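TRNA(Phe) 7-((3-amino-3-carboxypropyl)-4-demethylwyosine(37)-N(4))-methyltransferase 1 (Pyrococcus horikoshii, PDB 2IT2) probably transfers a methyl group from S-adenosyl-L-methionine to N-4 of the wybutosine precursor at position 37 of tRNA(Phe), a step in wyosine biosynthesis. Local coordinates at residues B[13-16]-B[17-21]; B[92-96]-B[97-101]. One frame throughout, in Å; residues are numbered along the deposited sequence.

Overall arrangement
Both contacts are local, each made within one unbroken run of residues, and they lie on opposite sides of the chain's centre, about 39 Å apart between centres and about 28 Å between nearest atoms. Interaction 1 comes first along the chain, as part of helix 11-27 near the N-terminus; interaction 2 follows where the loop after helix 84-91 enters strand 98-112. They are tied through the antiparallel sheet: helix 11-27 rests on F49 of strand 48-63, which pairs with strand 98-112. One is thus a surface helix laid on the sheet and the other a partly buried entry into it, at separate places in the same TYW3-family methyltransferase.

Interaction 1. Residues B[13-16]-B[17-21]; sequences RAKK and EALMS
R13 and E17, one helical turn apart, cross on the exposed side of helix 11-27, their guanidinium and carboxylate planes 52° apart. NE of R13 stands 3.9 Å from OE2 of E17, a long salt bridge in which the oxygen approaches the guanidinium obliquely. R13 reaches this position through a bend at chi2 (93°), while the extended glutamate chain passes its CG 3.2 Å from O of R13. Two residues further on, K15 and L19 meet through their aliphatic parts: CG of the lysine lies 3.9 Å from CD1 of the leucine, and the two chains slant across one another. CG of L19 also sits 3.2 Å from O of K15, the carbonyl that accepts the leucine N at 2.9 Å. This is i to i+4 packing on a regular alpha helix, whose backbone bonds from E17, A18, L19 and M20 return to R13, A14, K15 and K16. An alanine at L19 has no branch beyond CB and would probably leave CG of K15 without its hydrophobic neighbour. The lysine's amino group goes elsewhere, to the carbonyls of N43 and Y48, while A14, K15 and A18 pack on F49 of strand 48-63. K16 turns its NZ back to E12 in a salt bridge, and CG of selenomethionine M20 lies 3.0 Å from O of K16.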
ATOM      1  N   ARG B  13      -6.240   6.567 -28.481  1.00 20.95           N
ATOM      2  CA  ARG B  13      -6.277   7.971 -28.107  1.00 20.86           C
ATOM      3  C   ARG B  13      -5.551   8.179 -26.791  1.00 19.03           C
ATOM      4  O   ARG B  13      -4.689   9.052 -26.678  1.00 19.68           O
ATOM      5  CB  ARG B  13      -7.730   8.427 -27.962  1.00 23.90           C
ATOM      6  CG  ARG B  13      -7.905   9.902 -27.666  1.00 27.11           C
ATOM      7  CD  ARG B  13      -8.089  10.679 -28.955  1.00 31.13           C
ATOM      8  NE  ARG B  13      -8.574  12.033 -28.714  1.00 36.12           N
ATOM      9  CZ  ARG B  13      -8.969  12.866 -29.671  1.00 37.51           C
ATOM     10  NH1 ARG B  13      -8.932  12.486 -30.943  1.00 39.91           N
ATOM     11  NH2 ARG B  13      -9.420  14.072 -29.356  1.00 38.81           N
ATOM     12  N   ALA B  14      -5.910   7.381 -25.793  1.00 17.22           N
ATOM     13  CA  ALA B  14      -5.287   7.493 -24.488  1.00 16.17           C
ATOM     14  C   ALA B  14      -3.773   7.320 -24.593  1.00 17.19           C
ATOM     15  O   ALA B  14      -3.019   8.077 -23.980  1.00 16.01           O
ATOM     16  CB  ALA B  14      -5.867   6.464 -23.542  1.00 17.16           C
ATOM     17  N   LYS B  15      -3.307   6.334 -25.353  1.00 15.53           N
ATOM     18  CA  LYS B  15      -1.860   6.151 -25.465  1.00 15.15           C
ATOM     19  C   LYS B  15      -1.165   7.346 -26.119  1.00 16.25           C
ATOM     20  O   LYS B  15      -0.087   7.764 -25.686  1.00 15.17           O
ATOM     21  CB  LYS B  15      -1.517   4.872 -26.244  1.00 14.62           C
ATOM     22  CG  LYS B  15      -0.006   4.652 -26.411  1.00 16.91           C
ATOM     23  CD  LYS B  15       0.359   3.195 -26.627  1.00 16.04           C
ATOM     24  CE  LYS B  15       1.872   3.017 -26.665  1.00 16.29           C
ATOM     25  NZ  LYS B  15       2.285   1.580 -26.639  1.00 16.14           N
ATOM     26  N   LYS B  16      -1.771   7.894 -27.165  1.00 16.69           N
ATOM     27  CA  LYS B  16      -1.181   9.038 -27.852  1.00 18.71           C
ATOM     28  C   LYS B  16      -1.021  10.213 -26.897  1.00 18.41           C
ATOM     29  O   LYS B  16       0.009  10.895 -26.888  1.00 19.23           O
ATOM     30  CB  LYS B  16      -2.053   9.449 -29.041  1.00 19.54           C
ATOM     31  CG  LYS B  16      -1.784   8.663 -30.312  1.00 23.92           C
ATOM     32  CD  LYS B  16      -2.567   9.243 -31.485  1.00 28.06           C
ATOM     33  CE  LYS B  16      -2.636   8.285 -32.662  1.00 29.86           C
ATOM     34  NZ  LYS B  16      -3.841   8.556 -33.497  1.00 31.26           N
ATOM     35  N   GLU B  17      -2.039  10.443 -26.079  1.00 18.08           N
ATOM     36  CA  GLU B  17      -2.001  11.544 -25.120  1.00 19.01           C
ATOM     37  C   GLU B  17      -0.931  11.308 -24.056  1.00 19.84           C
ATOM     38  O   GLU B  17      -0.223  12.239 -23.656  1.00 20.03           O
ATOM     39  CB  GLU B  17      -3.379  11.727 -24.461  1.00 20.29           C
ATOM     40  CG  GLU B  17      -4.519  11.962 -25.457  1.00 24.56           C
ATOM     41  CD  GLU B  17      -5.862  12.229 -24.788  1.00 27.87           C
ATOM     42  OE1 GLU B  17      -6.101  11.712 -23.674  1.00 30.99           O
ATOM     43  OE2 GLU B  17      -6.692  12.941 -25.391  1.00 30.02           O
ATOM     44  N   ALA B  18      -0.802  10.068 -23.595  1.00 17.88           N
ATOM     45  CA  ALA B  18       0.185   9.746 -22.567  1.00 17.74           C
ATOM     46  C   ALA B  18       1.602   9.944 -23.102  1.00 17.06           C
ATOM     47  O   ALA B  18       2.483  10.436 -22.401  1.00 17.00           O
ATOM     48  CB  ALA B  18      -0.013   8.302 -22.078  1.00 17.92           C
ATOM     49  N   LEU B  19       1.816   9.571 -24.355  1.00 17.47           N
ATOM     50  CA  LEU B  19       3.118   9.722 -24.985  1.00 18.90           C
ATOM     51  C   LEU B  19       3.525  11.200 -25.094  1.00 19.07           C
ATOM     52  O   LEU B  19       4.684  11.569 -24.864  1.00 18.65           O
ATOM     53  CB  LEU B  19       3.079   9.057 -26.362  1.00 21.53           C
ATOM     54  CG  LEU B  19       3.020   7.524 -26.369  1.00 23.64           C
ATOM     55  CD1 LEU B  19       2.793   7.040 -27.795  1.00 23.13           C
ATOM     56  CD2 LEU B  19       4.319   6.953 -25.815  1.00 23.67           C
HETATM   57  N   MSE B  20       2.566  12.048 -25.431  1.00 20.12           N
HETATM   58  CA  MSE B  20       2.835  13.475 -25.547  1.00 22.58           C
HETATM   59  C   MSE B  20       3.264  14.026 -24.177  1.00 20.73           C
HETATM   60  O   MSE B  20       4.216  14.814 -24.074  1.00 21.30           O
HETATM   61  CB  MSE B  20       1.584  14.204 -26.054  1.00 27.36           C
HETATM   62  CG  MSE B  20       1.027  13.672 -27.362  1.00 34.02           C
HETATM   63 SE   MSE B  20      -0.279  14.887 -28.090  1.00 46.15          SE
HETATM   64  CE  MSE B  20      -1.595  14.806 -26.670  1.00 39.55           C
ATOM     65  N   SER B  21       2.580  13.593 -23.122  1.00 20.07           N
ATOM     66  CA  SER B  21       2.889  14.036 -21.764  1.00 20.06           C
ATOM     67  C   SER B  21       4.295  13.567 -21.345  1.00 19.04           C
ATOM     68  O   SER B  21       5.080  14.322 -20.764  1.00 19.10           O
ATOM     69  CB  SER B  21       1.806  13.514 -20.797  1.00 22.49           C
ATOM     70  OG  SER B  21       0.534  14.062 -21.120  1.00 28.60           O
TER

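Interaction 2. Residues B[92-96]-B[97-101]; sequences KKHRS and GQLWF
Between H94 and L99 the backbone doubles back through G97, whose positive phi (71°) turns the chain from the loop into strand 98-112 and leaves the CA atoms of H94 and L99 6.9 Å apart. Across this bend the leucine lies against one face of the imidazole. CB of L99 stands 3.6 Å from the ring centroid, only 7° off the normal, a CH-pi contact centred on the ring. CD2 of the leucine comes in beside the root of the ring, 3.6 Å from CG of H94, and the two side chains run past each other in opposite directions. With CG of H94 set anti to its own amide nitrogen (chi1 174°), the ring is carried across the turn to L99. At the ring's edge, near its plane, CE1 of H94 is 3.3 Å from O of G97, so the imidazole is bordered by leucine on a face and by backbone at the rim. The turn delivers the chain into an antiparallel sheet, where strand 98-112 runs beside both 48-63 and 153-159; L99 touches V60 and L157 there, and L75 of strand 73-78 meets both H94 and L99. OE1 of E62 accepts from ND1 of H94, which probably limits the ring's rotation, and also from N of R95, while N160 takes the amide of G97. On the loop side, NH1 of R95 bonds O of K92 at 3.1 Å, almost straight and in the guanidinium plane, and O of H94 at 2.8 Å from above that carbonyl's plane, which closes the loop on itself. Further along the strand, NE1 of W100 donates in its ring plane to OE1 of Q98 (3.0 Å), approaching from above the amide plane; both residues pack on I176 of the second subunit.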
ATOM      1  N   LYS B  92      18.550  19.533  10.279  1.00 22.83           N
ATOM      2  CA  LYS B  92      18.877  20.836  10.838  1.00 24.83           C
ATOM      3  C   LYS B  92      17.826  21.903  10.543  1.00 24.88           C
ATOM      4  O   LYS B  92      17.784  22.930  11.218  1.00 25.35           O
ATOM      5  CB  LYS B  92      20.231  21.299  10.297  1.00 27.14           C
ATOM      6  CG  LYS B  92      20.650  22.680  10.763  1.00 30.14           C
ATOM      7  CD  LYS B  92      21.935  23.102  10.080  1.00 32.94           C
ATOM      8  CE  LYS B  92      22.297  24.525  10.447  1.00 34.82           C
ATOM      9  NZ  LYS B  92      23.555  24.962   9.781  1.00 36.21           N
ATOM     10  N   LYS B  93      16.982  21.661   9.544  1.00 25.01           N
ATOM     11  CA  LYS B  93      15.937  22.609   9.144  1.00 24.73           C
ATOM     12  C   LYS B  93      14.594  22.406   9.848  1.00 24.91           C
ATOM     13  O   LYS B  93      13.662  23.181   9.646  1.00 26.05           O
ATOM     14  CB  LYS B  93      15.713  22.522   7.631  1.00 25.17           C
ATOM     15  CG  LYS B  93      16.955  22.781   6.804  1.00 27.04           C
ATOM     16  CD  LYS B  93      16.686  22.557   5.325  1.00 28.88           C
ATOM     17  CE  LYS B  93      17.942  22.793   4.499  1.00 31.99           C
ATOM     18  NZ  LYS B  93      17.713  22.533   3.053  1.00 33.85           N
ATOM     19  N   HIS B  94      14.490  21.368  10.670  1.00 22.98           N
ATOM     20  CA  HIS B  94      13.239  21.068  11.366  1.00 23.02           C
ATOM     21  C   HIS B  94      12.820  22.148  12.351  1.00 23.66           C
ATOM     22  O   HIS B  94      13.620  22.578  13.177  1.00 23.94           O
ATOM     23  CB  HIS B  94      13.359  19.728  12.096  1.00 21.35           C
ATOM     24  CG  HIS B  94      12.180  19.391  12.954  1.00 19.04           C
ATOM     25  ND1 HIS B  94      10.878  19.449  12.489  1.00 18.61           N
ATOM     26  CD2 HIS B  94      12.092  18.991  14.244  1.00 19.04           C
ATOM     27  CE1 HIS B  94      10.052  19.100  13.454  1.00 19.10           C
ATOM     28  NE2 HIS B  94      10.764  18.815  14.534  1.00 19.62           N
ATOM     29  N   ARG B  95      11.556  22.561  12.272  1.00 25.41           N
ATOM     30  CA  ARG B  95      11.044  23.599  13.159  1.00 27.11           C
ATOM     31  C   ARG B  95       9.657  23.344  13.738  1.00 26.86           C
ATOM     32  O   ARG B  95       9.373  23.735  14.874  1.00 28.50           O
ATOM     33  CB  ARG B  95      11.054  24.934  12.417  1.00 30.04           C
ATOM     34  CG  ARG B  95      12.448  25.412  12.112  1.00 32.31           C
ATOM     35  CD  ARG B  95      13.143  25.904  13.371  1.00 35.64           C
ATOM     36  NE  ARG B  95      14.447  26.488  13.068  1.00 39.54           N
ATOM     37  CZ  ARG B  95      15.472  25.816  12.553  1.00 40.90           C
ATOM     38  NH1 ARG B  95      15.357  24.524  12.275  1.00 41.66           N
ATOM     39  NH2 ARG B  95      16.622  26.436  12.326  1.00 41.83           N
ATOM     40  N   SER B  96       8.797  22.676  12.977  1.00 27.78           N
ATOM     41  CA  SER B  96       7.433  22.433  13.434  1.00 26.70           C
ATOM     42  C   SER B  96       6.831  21.091  13.045  1.00 25.34           C
ATOM     43  O   SER B  96       7.227  20.484  12.052  1.00 25.86           O
ATOM     44  CB  SER B  96       6.522  23.545  12.907  1.00 29.15           C
ATOM     45  OG  SER B  96       5.177  23.344  13.304  1.00 34.09           O
ATOM     46  N   GLY B  97       5.848  20.658  13.832  1.00 23.39           N
ATOM     47  CA  GLY B  97       5.161  19.408  13.577  1.00 20.86           C
ATOM     48  C   GLY B  97       6.025  18.205  13.865  1.00 20.29           C
ATOM     49  O   GLY B  97       7.068  18.324  14.504  1.00 20.62           O
ATOM     50  N   GLN B  98       5.578  17.046  13.396  1.00 19.52           N
ATOM     51  CA  GLN B  98       6.325  15.809  13.584  1.00 18.42           C
ATOM     52  C   GLN B  98       7.359  15.683  12.473  1.00 17.62           C
ATOM     53  O   GLN B  98       7.048  15.899  11.297  1.00 18.95           O
ATOM     54  CB  GLN B  98       5.392  14.591  13.535  1.00 19.35           C
ATOM     55  CG  GLN B  98       4.191  14.682  14.463  1.00 22.00           C
ATOM     56  CD  GLN B  98       3.298  13.461  14.396  1.00 23.01           C
ATOM     57  OE1 GLN B  98       3.194  12.805  13.357  1.00 23.42           O
ATOM     58  NE2 GLN B  98       2.625  13.163  15.502  1.00 26.04           N
ATOM     59  N   LEU B  99       8.591  15.353  12.851  1.00 16.12           N
ATOM     60  CA  LEU B  99       9.656  15.171  11.874  1.00 15.70           C
ATOM     61  C   LEU B  99       9.775  13.663  11.602  1.00 15.76           C
ATOM     62  O   LEU B  99       9.975  12.862  12.514  1.00 15.15           O
ATOM     63  CB  LEU B  99      10.976  15.749  12.404  1.00 15.50           C
ATOM     64  CG  LEU B  99      12.167  15.630  11.445  1.00 16.21           C
ATOM     65  CD1 LEU B  99      11.905  16.448  10.178  1.00 18.84           C
ATOM     66  CD2 LEU B  99      13.449  16.098  12.144  1.00 15.42           C
ATOM     67  N   TRP B 100       9.612  13.281  10.343  1.00 13.88           N
ATOM     68  CA  TRP B 100       9.670  11.874   9.957  1.00 13.99           C
ATOM     69  C   TRP B 100      10.733  11.545   8.919  1.00 14.26           C
ATOM     70  O   TRP B 100      11.046  12.364   8.045  1.00 13.87           O
ATOM     71  CB  TRP B 100       8.319  11.421   9.379  1.00 15.40           C
ATOM     72  CG  TRP B 100       7.208  11.305  10.387  1.00 16.59           C
ATOM     73  CD1 TRP B 100       6.376  12.305  10.819  1.00 17.71           C
ATOM     74  CD2 TRP B 100       6.850  10.134  11.130  1.00 16.78           C
ATOM     75  NE1 TRP B 100       5.526  11.825  11.789  1.00 18.94           N
ATOM     76  CE2 TRP B 100       5.796  10.501  12.004  1.00 17.49           C
ATOM     77  CE3 TRP B 100       7.320   8.815  11.148  1.00 16.84           C
ATOM     78  CZ2 TRP B 100       5.202   9.586  12.883  1.00 17.28           C
ATOM     79  CZ3 TRP B 100       6.727   7.905  12.022  1.00 16.86           C
ATOM     80  CH2 TRP B 100       5.681   8.302  12.883  1.00 17.36           C
ATOM     81  N   PHE B 101      11.293  10.348   9.038  1.00 12.88           N
ATOM     82  CA  PHE B 101      12.242   9.860   8.052  1.00 13.82           C
ATOM     83  C   PHE B 101      11.395   8.800   7.342  1.00 14.03           C
ATOM     84  O   PHE B 101      10.932   7.841   7.971  1.00 14.81           O
ATOM     85  CB  PHE B 101      13.469   9.233   8.728  1.00 14.72           C
ATOM     86  CG  PHE B 101      14.488   8.693   7.753  1.00 16.19           C
ATOM     87  CD1 PHE B 101      14.309   7.439   7.167  1.00 18.27           C
ATOM     88  CD2 PHE B 101      15.606   9.445   7.408  1.00 18.57           C
ATOM     89  CE1 PHE B 101      15.225   6.945   6.248  1.00 19.56           C
ATOM     90  CE2 PHE B 101      16.533   8.961   6.484  1.00 18.64           C
ATOM     91  CZ  PHE B 101      16.345   7.710   5.907  1.00 18.38           C
TER